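Local coordinates for type 4 fimbrial biogenesis protein PilY1 (Pseudomonas aeruginosa, PDB 3HX6) that primes type IV pilus assembly, helps the bacterium adhere to host cells, and binds calcium, which seems to regulate pilus retraction and twitching motility, at residues G250-D258 against A327-V335; D262-A270 against L277-G285. The protein carries 3 engineered substitutions. One frame throughout, in Å; residues are numbered along the deposited sequence.

Contact 1 of 2, residues G250-D258 against A327-V335; sequences GLSSPRLAD and AITAAPSLV. With CA (calcium ion), chain C.
Arg255 reaches across from strand 251-257, the first strand of one four-stranded antiparallel sheet of the PilY1 beta-propeller, to the chain entering strand 333-336, the first of the next sheet. The two strands run roughly alike, 28° apart, and side chains rather than a backbone ladder join them. With CG anti to the backbone N (chi1 174°) and bends at chi2 and chi3, the Arg255 chain curls around the carbonyl of Pro332. Arg255 NE then donates to Pro332 O at 2.7 Å, close to the guanidinium plane and almost in line with the C=O bond. Arg255 CB meanwhile lies against CD of the proline ring, and NH2 donates to a water that also bonds Ala331 O and Ser333 OG.

Toward the start of the strand, Ser252 and Ser253 both turn their CB atoms to the opposing loop. Ser252 OG, held also by Tyr216, approaches Ile328 O on a lone pair in the carbonyl plane, at 2.6 Å. Ser253 OG is hydrogen-bonded to the backbone N of Lys197 and to a water that donates to Thr329 O; its CB meets Ala331 CB at 3.8 Å, and a second water donates to both Ser253 O and Ala330 O. Near the other end, where Asp258 OD1 binds calcium, polar bridging gives way to a tight apolar touch: one methyl of Leu334, CD1, presses on Ala257 CB at 3.5 Å.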
ATOM      1  N   GLY A 250       7.508  -1.822 -38.451  1.00 15.86           N
ATOM      2  CA  GLY A 250       6.506  -2.487 -37.640  1.00 12.17           C
ATOM      3  C   GLY A 250       6.271  -1.563 -36.462  1.00 12.47           C
ATOM      4  O   GLY A 250       7.221  -0.955 -35.963  1.00 11.91           O
ATOM      5  N   LEU A 251       5.026  -1.425 -36.021  1.00 10.66           N
ATOM      6  CA  LEU A 251       4.745  -0.535 -34.902  1.00 11.55           C
ATOM      7  C   LEU A 251       4.872  -1.282 -33.577  1.00 11.97           C
ATOM      8  O   LEU A 251       4.426  -2.416 -33.460  1.00 10.75           O
ATOM      9  CB  LEU A 251       3.340   0.060 -35.027  1.00 11.88           C
ATOM     10  CG  LEU A 251       3.098   1.244 -34.087  1.00 10.84           C
ATOM     11  CD1 LEU A 251       4.001   2.404 -34.521  1.00  8.96           C
ATOM     12  CD2 LEU A 251       1.641   1.666 -34.130  1.00  9.71           C
ATOM     13  N   SER A 252       5.465  -0.634 -32.579  1.00 12.63           N
ATOM     14  CA  SER A 252       5.665  -1.257 -31.272  1.00 12.81           C
ATOM     15  C   SER A 252       4.592  -0.907 -30.242  1.00 13.44           C
ATOM     16  O   SER A 252       3.532  -0.383 -30.592  1.00 11.52           O
ATOM     17  CB  SER A 252       7.046  -0.882 -30.734  1.00 14.71           C
ATOM     18  OG  SER A 252       8.054  -1.274 -31.653  1.00 15.41           O
ATOM     19  N   SER A 253       4.887  -1.194 -28.973  1.00 13.55           N
ATOM     20  CA  SER A 253       3.965  -0.956 -27.864  1.00 12.07           C
ATOM     21  C   SER A 253       3.515   0.493 -27.740  1.00 12.32           C
ATOM     22  O   SER A 253       4.331   1.405 -27.618  1.00 10.90           O
ATOM     23  CB  SER A 253       4.612  -1.388 -26.545  1.00 13.56           C
ATOM     24  OG  SER A 253       5.223  -2.659 -26.671  1.00 15.55           O
ATOM     25  N   PRO A 254       2.194   0.726 -27.748  1.00 13.09           N
ATOM     26  CA  PRO A 254       1.734   2.112 -27.627  1.00 12.94           C
ATOM     27  C   PRO A 254       1.511   2.536 -26.185  1.00 15.45           C
ATOM     28  O   PRO A 254       1.371   1.694 -25.291  1.00 15.40           O
ATOM     29  CB  PRO A 254       0.423   2.102 -28.402  1.00 11.65           C
ATOM     30  CG  PRO A 254      -0.129   0.745 -28.046  1.00 12.91           C
ATOM     31  CD  PRO A 254       1.092  -0.166 -28.152  1.00  9.04           C
ATOM     32  N   ARG A 255       1.503   3.847 -25.967  1.00 12.29           N
ATOM     33  CA  ARG A 255       1.214   4.409 -24.660  1.00 12.52           C
ATOM     34  C   ARG A 255       0.017   5.329 -24.911  1.00 14.41           C
ATOM     35  O   ARG A 255       0.093   6.266 -25.707  1.00 12.37           O
ATOM     36  CB  ARG A 255       2.385   5.236 -24.126  1.00 13.81           C
ATOM     37  CG  ARG A 255       2.075   5.977 -22.818  1.00 14.53           C
ATOM     38  CD  ARG A 255       1.837   5.014 -21.649  1.00 16.36           C
ATOM     39  NE  ARG A 255       2.997   4.157 -21.436  1.00 19.79           N
ATOM     40  CZ  ARG A 255       3.078   3.203 -20.513  1.00 23.75           C
ATOM     41  NH1 ARG A 255       2.057   2.973 -19.693  1.00 23.55           N
ATOM     42  NH2 ARG A 255       4.176   2.462 -20.425  1.00 21.32           N
ATOM     43  N   LEU A 256      -1.097   5.051 -24.255  1.00 13.79           N
ATOM     44  CA  LEU A 256      -2.274   5.884 -24.437  1.00 15.32           C
ATOM     45  C   LEU A 256      -2.232   7.074 -23.493  1.00 14.85           C
ATOM     46  O   LEU A 256      -1.718   6.973 -22.377  1.00 16.16           O
ATOM     47  CB  LEU A 256      -3.540   5.058 -24.212  1.00 17.01           C
ATOM     48  CG  LEU A 256      -4.114   4.451 -25.499  1.00 19.82           C
ATOM     49  CD1 LEU A 256      -3.037   3.710 -26.278  1.00 20.87           C
ATOM     50  CD2 LEU A 256      -5.264   3.537 -25.142  1.00 24.13           C
ATOM     51  N   ALA A 257      -2.756   8.203 -23.954  1.00 14.25           N
ATOM     52  CA  ALA A 257      -2.781   9.419 -23.148  1.00 13.50           C
ATOM     53  C   ALA A 257      -4.217   9.872 -22.949  1.00 13.92           C
ATOM     54  O   ALA A 257      -5.013   9.877 -23.891  1.00 12.00           O
ATOM     55  CB  ALA A 257      -1.983  10.527 -23.830  1.00 10.99           C
ATOM     56  N   ASP A 258      -4.525  10.254 -21.716  1.00 13.63           N
ATOM     57  CA  ASP A 258      -5.844  10.737 -21.323  1.00 16.86           C
ATOM     58  C   ASP A 258      -5.573  12.100 -20.699  1.00 17.62           C
ATOM     59  O   ASP A 258      -5.236  12.197 -19.521  1.00 20.03           O
ATOM     60  CB  ASP A 258      -6.452   9.777 -20.294  1.00 16.53           C
ATOM     61  CG  ASP A 258      -7.695  10.342 -19.627  1.00 17.61           C
ATOM     62  OD1 ASP A 258      -8.250  11.335 -20.133  1.00 16.66           O
ATOM     63  OD2 ASP A 258      -8.118   9.780 -18.598  1.00 19.90           O
ATOM     64  N   ALA A 327      15.795   1.465 -33.623  1.00 15.72           N
ATOM     65  CA  ALA A 327      14.485   0.865 -33.426  1.00 16.27           C
ATOM     66  C   ALA A 327      13.955   1.166 -32.030  1.00 16.36           C
ATOM     67  O   ALA A 327      14.723   1.277 -31.070  1.00 15.85           O
ATOM     68  CB  ALA A 327      14.571  -0.642 -33.625  1.00 16.62           C
ATOM     69  N   ILE A 328      12.640   1.306 -31.930  1.00 15.59           N
ATOM     70  CA  ILE A 328      11.985   1.548 -30.650  1.00 15.44           C
ATOM     71  C   ILE A 328      11.058   0.369 -30.420  1.00 16.81           C
ATOM     72  O   ILE A 328      10.191   0.078 -31.254  1.00 15.07           O
ATOM     73  CB  ILE A 328      11.156   2.838 -30.662  1.00 15.86           C
ATOM     74  CG1 ILE A 328      12.084   4.039 -30.862  1.00 12.29           C
ATOM     75  CG2 ILE A 328      10.359   2.955 -29.353  1.00 13.40           C
ATOM     76  CD1 ILE A 328      11.370   5.314 -31.225  1.00 12.96           C
ATOM     77  N   THR A 329      11.257  -0.308 -29.292  1.00 15.25           N
ATOM     78  CA  THR A 329      10.478  -1.477 -28.924  1.00 14.35           C
ATOM     79  C   THR A 329       9.533  -1.176 -27.770  1.00 15.35           C
ATOM     80  O   THR A 329       8.350  -1.509 -27.816  1.00 12.31           O
ATOM     81  CB  THR A 329      11.398  -2.632 -28.467  1.00 14.69           C
ATOM     82  OG1 THR A 329      12.221  -3.053 -29.555  1.00 19.61           O
ATOM     83  CG2 THR A 329      10.575  -3.801 -27.974  1.00 17.32           C
ATOM     84  N   ALA A 330      10.074  -0.550 -26.731  1.00 12.28           N
ATOM     85  CA  ALA A 330       9.304  -0.228 -25.543  1.00 12.84           C
ATOM     86  C   ALA A 330       8.324   0.909 -25.750  1.00 13.43           C
ATOM     87  O   ALA A 330       8.523   1.782 -26.598  1.00  9.68           O
ATOM     88  CB  ALA A 330      10.248   0.118 -24.392  1.00 12.30           C
ATOM     89  N   ALA A 331       7.263   0.891 -24.951  1.00 13.38           N
ATOM     90  CA  ALA A 331       6.247   1.924 -25.004  1.00 12.05           C
ATOM     91  C   ALA A 331       6.818   3.213 -24.441  1.00 11.28           C
ATOM     92  O   ALA A 331       7.714   3.188 -23.593  1.00 11.40           O
ATOM     93  CB  ALA A 331       5.037   1.510 -24.177  1.00 12.36           C
ATOM     94  N   PRO A 332       6.316   4.360 -24.920  1.00 10.20           N
ATOM     95  CA  PRO A 332       6.783   5.655 -24.433  1.00 12.25           C
ATOM     96  C   PRO A 332       6.113   5.876 -23.077  1.00 13.41           C
ATOM     97  O   PRO A 332       5.208   5.125 -22.698  1.00 11.63           O
ATOM     98  CB  PRO A 332       6.236   6.645 -25.468  1.00 12.36           C
ATOM     99  CG  PRO A 332       5.969   5.803 -26.680  1.00 12.42           C
ATOM    100  CD  PRO A 332       5.444   4.531 -26.093  1.00 10.21           C
ATOM    101  N   SER A 333       6.580   6.886 -22.351  1.00 11.53           N
ATOM    102  CA  SER A 333       6.010   7.275 -21.064  1.00 12.78           C
ATOM    103  C   SER A 333       5.793   8.769 -21.218  1.00 12.47           C
ATOM    104  O   SER A 333       6.548   9.426 -21.927  1.00 12.85           O
ATOM    105  CB  SER A 333       6.976   7.002 -19.905  1.00 12.02           C
ATOM    106  OG  SER A 333       6.915   5.647 -19.514  1.00 13.35           O
ATOM    107  N   LEU A 334       4.770   9.305 -20.566  1.00 13.25           N
ATOM    108  CA  LEU A 334       4.467  10.727 -20.688  1.00 16.05           C
ATOM    109  C   LEU A 334       4.504  11.454 -19.357  1.00 15.95           C
ATOM    110  O   LEU A 334       3.995  10.953 -18.355  1.00 16.36           O
ATOM    111  CB  LEU A 334       3.081  10.906 -21.316  1.00 18.35           C
ATOM    112  CG  LEU A 334       2.846  10.190 -22.649  1.00 22.79           C
ATOM    113  CD1 LEU A 334       1.378  10.291 -23.030  1.00 25.47           C
ATOM    114  CD2 LEU A 334       3.721  10.792 -23.724  1.00 23.00           C
ATOM    115  N   VAL A 335       5.114  12.636 -19.349  1.00 13.52           N
ATOM    116  CA  VAL A 335       5.186  13.446 -18.137  1.00 14.94           C
ATOM    117  C   VAL A 335       4.799  14.869 -18.529  1.00 13.61           C
ATOM    118  O   VAL A 335       5.298  15.395 -19.523  1.00 11.05           O
ATOM    119  CB  VAL A 335       6.618  13.453 -17.530  1.00 15.22           C
ATOM    120  CG1 VAL A 335       6.636  14.267 -16.254  1.00 18.14           C
ATOM    121  CG2 VAL A 335       7.077  12.026 -17.236  1.00 19.99           C
TER
HETATM  122 CA    CA C   1      -9.841  11.782 -22.121  1.00 20.24          CA
HETATM  123  O   HOH W   1       6.629   2.103 -28.742  1.00 14.17           O
HETATM  124  O   HOH W   2       7.058  -3.886 -28.768  1.00 17.57           O
HETATM  125  O   HOH W   3       6.869   3.236 -20.986  1.00 13.42           O
HETATM  126  O   HOH W   4     -12.025  12.203 -23.028  1.00 22.38           O

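Contact 2 of 2, residues D262-A270 against L277-G285; sequences DGVADYAYA and LWRFDLIAG. With CA (calcium ion), chain C.
Tyr267 and Tyr269 share one face of an antiparallel beta hairpin in the propeller domain with Arg279 and Asp281, and the tightest packing of the contact lies here. Arg279 CG sits over the Tyr269 face, 3.6 Å from the ring centroid, while the bend at chi3 (76°) carries the guanidinium onto Tyr267, stacked off-centre with the planes 28° apart. Asp281 OD2, at the edge of the Tyr267 ring, accepts from Arg279 NH2 on its syn side at 3.0 Å in a salt bridge; Ser309 also bonds this oxygen. Asp373 OD2 forms a salt bridge with Arg279 NH1 and a hydrogen bond with Tyr269 OH, and Gln375 is a further polar partner of the arginine.

The reverse face is apolar and less closely fitted: Ala268 CB lies 3.9 Å from Leu282 CD1, and Ala270 CB meets the Phe280 ring at its edge. Backbone bonds pair Ala268 with Phe280 and Ala270 with Trp278.

The pairing runs on to Asp266 O, which accepts from Leu282 N; one residue further out, water donates to both Ala265 O and Leu282 O. Toward strand 251-257, Asp266 and Tyr267 both face Ala257 in a classic beta bulge. The preceding EF-hand-like loop holds calcium: Asp262 OD1 binds it and accepts from Val264 N, closing an Asx turn; Val264 O is a further ligand; Asp266, its OD1 bonded by His204 NE2, grips the ion through OD1 at 2.7 Å and OD2 at 2.5 Å.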
ATOM      1  N   ASP A 262     -10.428  11.496 -17.553  1.00 25.50           N
ATOM      2  CA  ASP A 262     -11.787  10.966 -17.508  1.00 21.27           C
ATOM      3  C   ASP A 262     -11.820   9.478 -17.847  1.00 19.18           C
ATOM      4  O   ASP A 262     -12.891   8.894 -17.984  1.00 21.04           O
ATOM      5  CB  ASP A 262     -12.712  11.749 -18.451  1.00 20.87           C
ATOM      6  CG  ASP A 262     -12.329  11.599 -19.919  1.00 20.14           C
ATOM      7  OD1 ASP A 262     -11.395  10.825 -20.218  1.00 15.66           O
ATOM      8  OD2 ASP A 262     -12.975  12.250 -20.770  1.00 16.47           O
ATOM      9  N   GLY A 263     -10.648   8.867 -17.985  1.00 17.34           N
ATOM     10  CA  GLY A 263     -10.596   7.448 -18.287  1.00 16.32           C
ATOM     11  C   GLY A 263     -10.791   7.083 -19.749  1.00 17.65           C
ATOM     12  O   GLY A 263     -10.821   5.904 -20.103  1.00 16.86           O
ATOM     13  N   VAL A 264     -10.930   8.088 -20.605  1.00 17.75           N
ATOM     14  CA  VAL A 264     -11.100   7.838 -22.030  1.00 16.95           C
ATOM     15  C   VAL A 264      -9.842   8.305 -22.747  1.00 17.03           C
ATOM     16  O   VAL A 264      -9.480   9.472 -22.659  1.00 17.72           O
ATOM     17  CB  VAL A 264     -12.303   8.603 -22.585  1.00 16.78           C
ATOM     18  CG1 VAL A 264     -12.483   8.289 -24.064  1.00 14.62           C
ATOM     19  CG2 VAL A 264     -13.543   8.231 -21.798  1.00 16.17           C
ATOM     20  N   ALA A 265      -9.181   7.390 -23.451  1.00 15.68           N
ATOM     21  CA  ALA A 265      -7.950   7.709 -24.171  1.00 14.70           C
ATOM     22  C   ALA A 265      -8.148   8.768 -25.254  1.00 14.04           C
ATOM     23  O   ALA A 265      -9.080   8.687 -26.055  1.00 12.38           O
ATOM     24  CB  ALA A 265      -7.369   6.442 -24.781  1.00 15.06           C
ATOM     25  N   ASP A 266      -7.250   9.750 -25.285  1.00 12.38           N
ATOM     26  CA  ASP A 266      -7.333  10.828 -26.264  1.00 12.72           C
ATOM     27  C   ASP A 266      -6.285  10.734 -27.364  1.00 13.48           C
ATOM     28  O   ASP A 266      -6.566  11.065 -28.516  1.00 14.68           O
ATOM     29  CB  ASP A 266      -7.216  12.168 -25.554  1.00 11.58           C
ATOM     30  CG  ASP A 266      -8.227  12.312 -24.440  1.00 13.07           C
ATOM     31  OD1 ASP A 266      -9.437  12.174 -24.721  1.00 12.04           O
ATOM     32  OD2 ASP A 266      -7.812  12.562 -23.292  1.00 12.04           O
ATOM     33  N   TYR A 267      -5.084  10.286 -27.002  1.00 13.13           N
ATOM     34  CA  TYR A 267      -3.984  10.124 -27.951  1.00 14.31           C
ATOM     35  C   TYR A 267      -3.283   8.807 -27.668  1.00 13.11           C
ATOM     36  O   TYR A 267      -3.445   8.220 -26.601  1.00 13.28           O
ATOM     37  CB  TYR A 267      -2.924  11.216 -27.780  1.00 15.30           C
ATOM     38  CG  TYR A 267      -3.382  12.643 -27.960  1.00 16.51           C
ATOM     39  CD1 TYR A 267      -3.671  13.153 -29.224  1.00 15.12           C
ATOM     40  CD2 TYR A 267      -3.475  13.499 -26.863  1.00 15.71           C
ATOM     41  CE1 TYR A 267      -4.036  14.484 -29.393  1.00 16.71           C
ATOM     42  CE2 TYR A 267      -3.838  14.828 -27.019  1.00 16.42           C
ATOM     43  CZ  TYR A 267      -4.115  15.314 -28.282  1.00 15.62           C
ATOM     44  OH  TYR A 267      -4.468  16.628 -28.424  1.00 18.59           O
ATOM     45  N   ALA A 268      -2.476   8.370 -28.623  1.00 13.15           N
ATOM     46  CA  ALA A 268      -1.692   7.159 -28.468  1.00 13.39           C
ATOM     47  C   ALA A 268      -0.323   7.521 -29.019  1.00 14.64           C
ATOM     48  O   ALA A 268      -0.222   8.239 -30.015  1.00 13.83           O
ATOM     49  CB  ALA A 268      -2.303   6.001 -29.271  1.00 12.95           C
ATOM     50  N   TYR A 269       0.722   7.056 -28.349  1.00 13.67           N
ATOM     51  CA  TYR A 269       2.089   7.303 -28.783  1.00 13.13           C
ATOM     52  C   TYR A 269       2.752   5.941 -28.933  1.00 13.52           C
ATOM     53  O   TYR A 269       2.589   5.069 -28.080  1.00 12.17           O
ATOM     54  CB  TYR A 269       2.867   8.115 -27.747  1.00 11.90           C
ATOM     55  CG  TYR A 269       2.397   9.539 -27.563  1.00 11.19           C
ATOM     56  CD1 TYR A 269       1.305   9.839 -26.747  1.00 11.22           C
ATOM     57  CD2 TYR A 269       3.085  10.594 -28.157  1.00 10.90           C
ATOM     58  CE1 TYR A 269       0.920  11.168 -26.513  1.00 11.80           C
ATOM     59  CE2 TYR A 269       2.709  11.919 -27.937  1.00 10.22           C
ATOM     60  CZ  TYR A 269       1.629  12.199 -27.109  1.00 13.86           C
ATOM     61  OH  TYR A 269       1.285  13.511 -26.852  1.00 11.58           O
ATOM     62  N   ALA A 270       3.499   5.754 -30.012  1.00 12.07           N
ATOM     63  CA  ALA A 270       4.160   4.480 -30.238  1.00 11.50           C
ATOM     64  C   ALA A 270       5.356   4.622 -31.168  1.00 11.41           C
ATOM     65  O   ALA A 270       5.301   5.349 -32.158  1.00 11.39           O
ATOM     66  CB  ALA A 270       3.152   3.472 -30.827  1.00 10.73           C
ATOM     67  N   LEU A 277       8.811   7.943 -33.649  1.00 12.40           N
ATOM     68  CA  LEU A 277       7.924   7.972 -32.490  1.00 13.48           C
ATOM     69  C   LEU A 277       6.652   8.627 -33.020  1.00 12.71           C
ATOM     70  O   LEU A 277       6.615   9.835 -33.274  1.00 12.92           O
ATOM     71  CB  LEU A 277       8.531   8.803 -31.352  1.00 11.54           C
ATOM     72  CG  LEU A 277       7.908   8.700 -29.948  1.00 12.04           C
ATOM     73  CD1 LEU A 277       6.464   9.184 -29.971  1.00 11.59           C
ATOM     74  CD2 LEU A 277       7.989   7.263 -29.449  1.00 10.94           C
ATOM     75  N   TRP A 278       5.612   7.825 -33.200  1.00 11.97           N
ATOM     76  CA  TRP A 278       4.360   8.329 -33.743  1.00 12.51           C
ATOM     77  C   TRP A 278       3.327   8.706 -32.700  1.00 13.46           C
ATOM     78  O   TRP A 278       3.312   8.153 -31.608  1.00 12.13           O
ATOM     79  CB  TRP A 278       3.713   7.277 -34.649  1.00 12.55           C
ATOM     80  CG  TRP A 278       4.584   6.777 -35.747  1.00 13.82           C
ATOM     81  CD1 TRP A 278       5.327   5.632 -35.751  1.00 11.84           C
ATOM     82  CD2 TRP A 278       4.817   7.416 -37.005  1.00 12.89           C
ATOM     83  NE1 TRP A 278       6.013   5.516 -36.944  1.00 11.86           N
ATOM     84  CE2 TRP A 278       5.718   6.599 -37.729  1.00 12.42           C
ATOM     85  CE3 TRP A 278       4.351   8.604 -37.592  1.00 15.21           C
ATOM     86  CZ2 TRP A 278       6.164   6.931 -39.015  1.00 13.32           C
ATOM     87  CZ3 TRP A 278       4.794   8.935 -38.876  1.00 14.73           C
ATOM     88  CH2 TRP A 278       5.693   8.099 -39.572  1.00 16.07           C
ATOM     89  N   ARG A 279       2.476   9.669 -33.040  1.00 12.78           N
ATOM     90  CA  ARG A 279       1.370  10.013 -32.166  1.00 12.09           C
ATOM     91  C   ARG A 279       0.142   9.835 -33.043  1.00 13.14           C
ATOM     92  O   ARG A 279       0.191  10.063 -34.259  1.00 10.50           O
ATOM     93  CB  ARG A 279       1.410  11.448 -31.648  1.00 12.39           C
ATOM     94  CG  ARG A 279       0.449  11.615 -30.459  1.00 12.67           C
ATOM     95  CD  ARG A 279       0.270  13.058 -30.017  1.00 11.55           C
ATOM     96  NE  ARG A 279      -0.602  13.804 -30.916  1.00 12.36           N
ATOM     97  CZ  ARG A 279      -0.899  15.090 -30.759  1.00 15.73           C
ATOM     98  NH1 ARG A 279      -0.389  15.769 -29.737  1.00 12.33           N
ATOM     99  NH2 ARG A 279      -1.713  15.696 -31.612  1.00 11.71           N
ATOM    100  N   PHE A 280      -0.951   9.414 -32.424  1.00 10.88           N
ATOM    101  CA  PHE A 280      -2.198   9.191 -33.126  1.00 11.51           C
ATOM    102  C   PHE A 280      -3.271   9.952 -32.370  1.00 12.80           C
ATOM    103  O   PHE A 280      -3.293   9.934 -31.141  1.00 13.55           O
ATOM    104  CB  PHE A 280      -2.537   7.696 -33.128  1.00 10.41           C
ATOM    105  CG  PHE A 280      -1.471   6.825 -33.753  1.00 10.42           C
ATOM    106  CD1 PHE A 280      -1.568   6.430 -35.081  1.00  9.16           C
ATOM    107  CD2 PHE A 280      -0.369   6.403 -33.004  1.00 11.62           C
ATOM    108  CE1 PHE A 280      -0.583   5.623 -35.666  1.00 10.66           C
ATOM    109  CE2 PHE A 280       0.625   5.598 -33.575  1.00  9.51           C
ATOM    110  CZ  PHE A 280       0.517   5.207 -34.911  1.00  9.48           C
ATOM    111  N   ASP A 281      -4.137  10.642 -33.103  1.00 14.20           N
ATOM    112  CA  ASP A 281      -5.229  11.385 -32.496  1.00 14.57           C
ATOM    113  C   ASP A 281      -6.389  10.410 -32.391  1.00 15.98           C
ATOM    114  O   ASP A 281      -6.864   9.898 -33.408  1.00 15.73           O
ATOM    115  CB  ASP A 281      -5.653  12.562 -33.378  1.00 16.57           C
ATOM    116  CG  ASP A 281      -4.624  13.685 -33.411  1.00 18.80           C
ATOM    117  OD1 ASP A 281      -4.824  14.640 -34.193  1.00 20.22           O
ATOM    118  OD2 ASP A 281      -3.625  13.620 -32.663  1.00 16.97           O
ATOM    119  N   LEU A 282      -6.836  10.140 -31.170  1.00 14.45           N
ATOM    120  CA  LEU A 282      -7.951   9.231 -30.975  1.00 16.67           C
ATOM    121  C   LEU A 282      -9.173  10.039 -30.558  1.00 17.62           C
ATOM    122  O   LEU A 282      -9.911   9.652 -29.657  1.00 16.70           O
ATOM    123  CB  LEU A 282      -7.612   8.163 -29.921  1.00 14.57           C
ATOM    124  CG  LEU A 282      -6.359   7.316 -30.208  1.00 16.46           C
ATOM    125  CD1 LEU A 282      -6.226   6.204 -29.156  1.00 11.55           C
ATOM    126  CD2 LEU A 282      -6.438   6.716 -31.620  1.00 15.67           C
ATOM    127  N   ILE A 283      -9.357  11.178 -31.221  1.00 19.85           N
ATOM    128  CA  ILE A 283     -10.494  12.070 -30.981  1.00 21.72           C
ATOM    129  C   ILE A 283     -11.055  12.497 -32.340  1.00 23.59           C
ATOM    130  O   ILE A 283     -10.395  12.335 -33.367  1.00 22.86           O
ATOM    131  CB  ILE A 283     -10.084  13.340 -30.195  1.00 20.13           C
ATOM    132  CG1 ILE A 283      -8.924  14.035 -30.907  1.00 19.73           C
ATOM    133  CG2 ILE A 283      -9.719  12.975 -28.759  1.00 21.14           C
ATOM    134  CD1 ILE A 283      -8.551  15.370 -30.305  1.00 20.14           C
ATOM    135  N   ALA A 284     -12.265  13.045 -32.343  1.00 27.27           N
ATOM    136  CA  ALA A 284     -12.912  13.473 -33.580  1.00 32.04           C
ATOM    137  C   ALA A 284     -12.176  14.586 -34.324  1.00 36.21           C
ATOM    138  O   ALA A 284     -11.370  15.313 -33.744  1.00 36.51           O
ATOM    139  CB  ALA A 284     -14.340  13.906 -33.290  1.00 32.22           C
ATOM    140  N   GLY A 285     -12.464  14.706 -35.619  1.00 42.35           N
ATOM    141  CA  GLY A 285     -11.845  15.733 -36.441  1.00 49.40           C
ATOM    142  C   GLY A 285     -12.117  17.113 -35.873  1.00 53.73           C
ATOM    143  O   GLY A 285     -11.186  17.854 -35.557  1.00 54.64           O
TER
HETATM  144 CA    CA C   1      -9.841  11.782 -22.121  1.00 20.24          CA
HETATM  145  O   HOH W   5     -10.392   7.460 -28.088  1.00 11.44           O
HETATM  146  O   HOH W   6      -3.467  17.865 -30.430  1.00 16.82           O
HETATM  147  O   HOH W   4     -12.025  12.203 -23.028  1.00 22.38           O

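In the fold
Contacts 1 and 2 illustrate how a beta-propeller is built: contact 2 lies within one four-stranded sheet, contact 1 joins that sheet to the next, and their centres are about 11 Å apart. Strands 251-257 and 267-272 are neighbours, tied by probable hydrogen bonds from Arg255 N to Tyr269 O (2.7 Å) and from Asp266 N to Ala257 O (2.6 Å). Between them lies an EF-hand-like calcium loop, here joining two strands rather than two helices: 250-258 gives Asp258, 262-270 gives Asp262, Val264 and Asp266, and Asn260 and a water shared by both contacts complete the site. The ion thus ties the end of strand 251-257 to the start of strand 267-272.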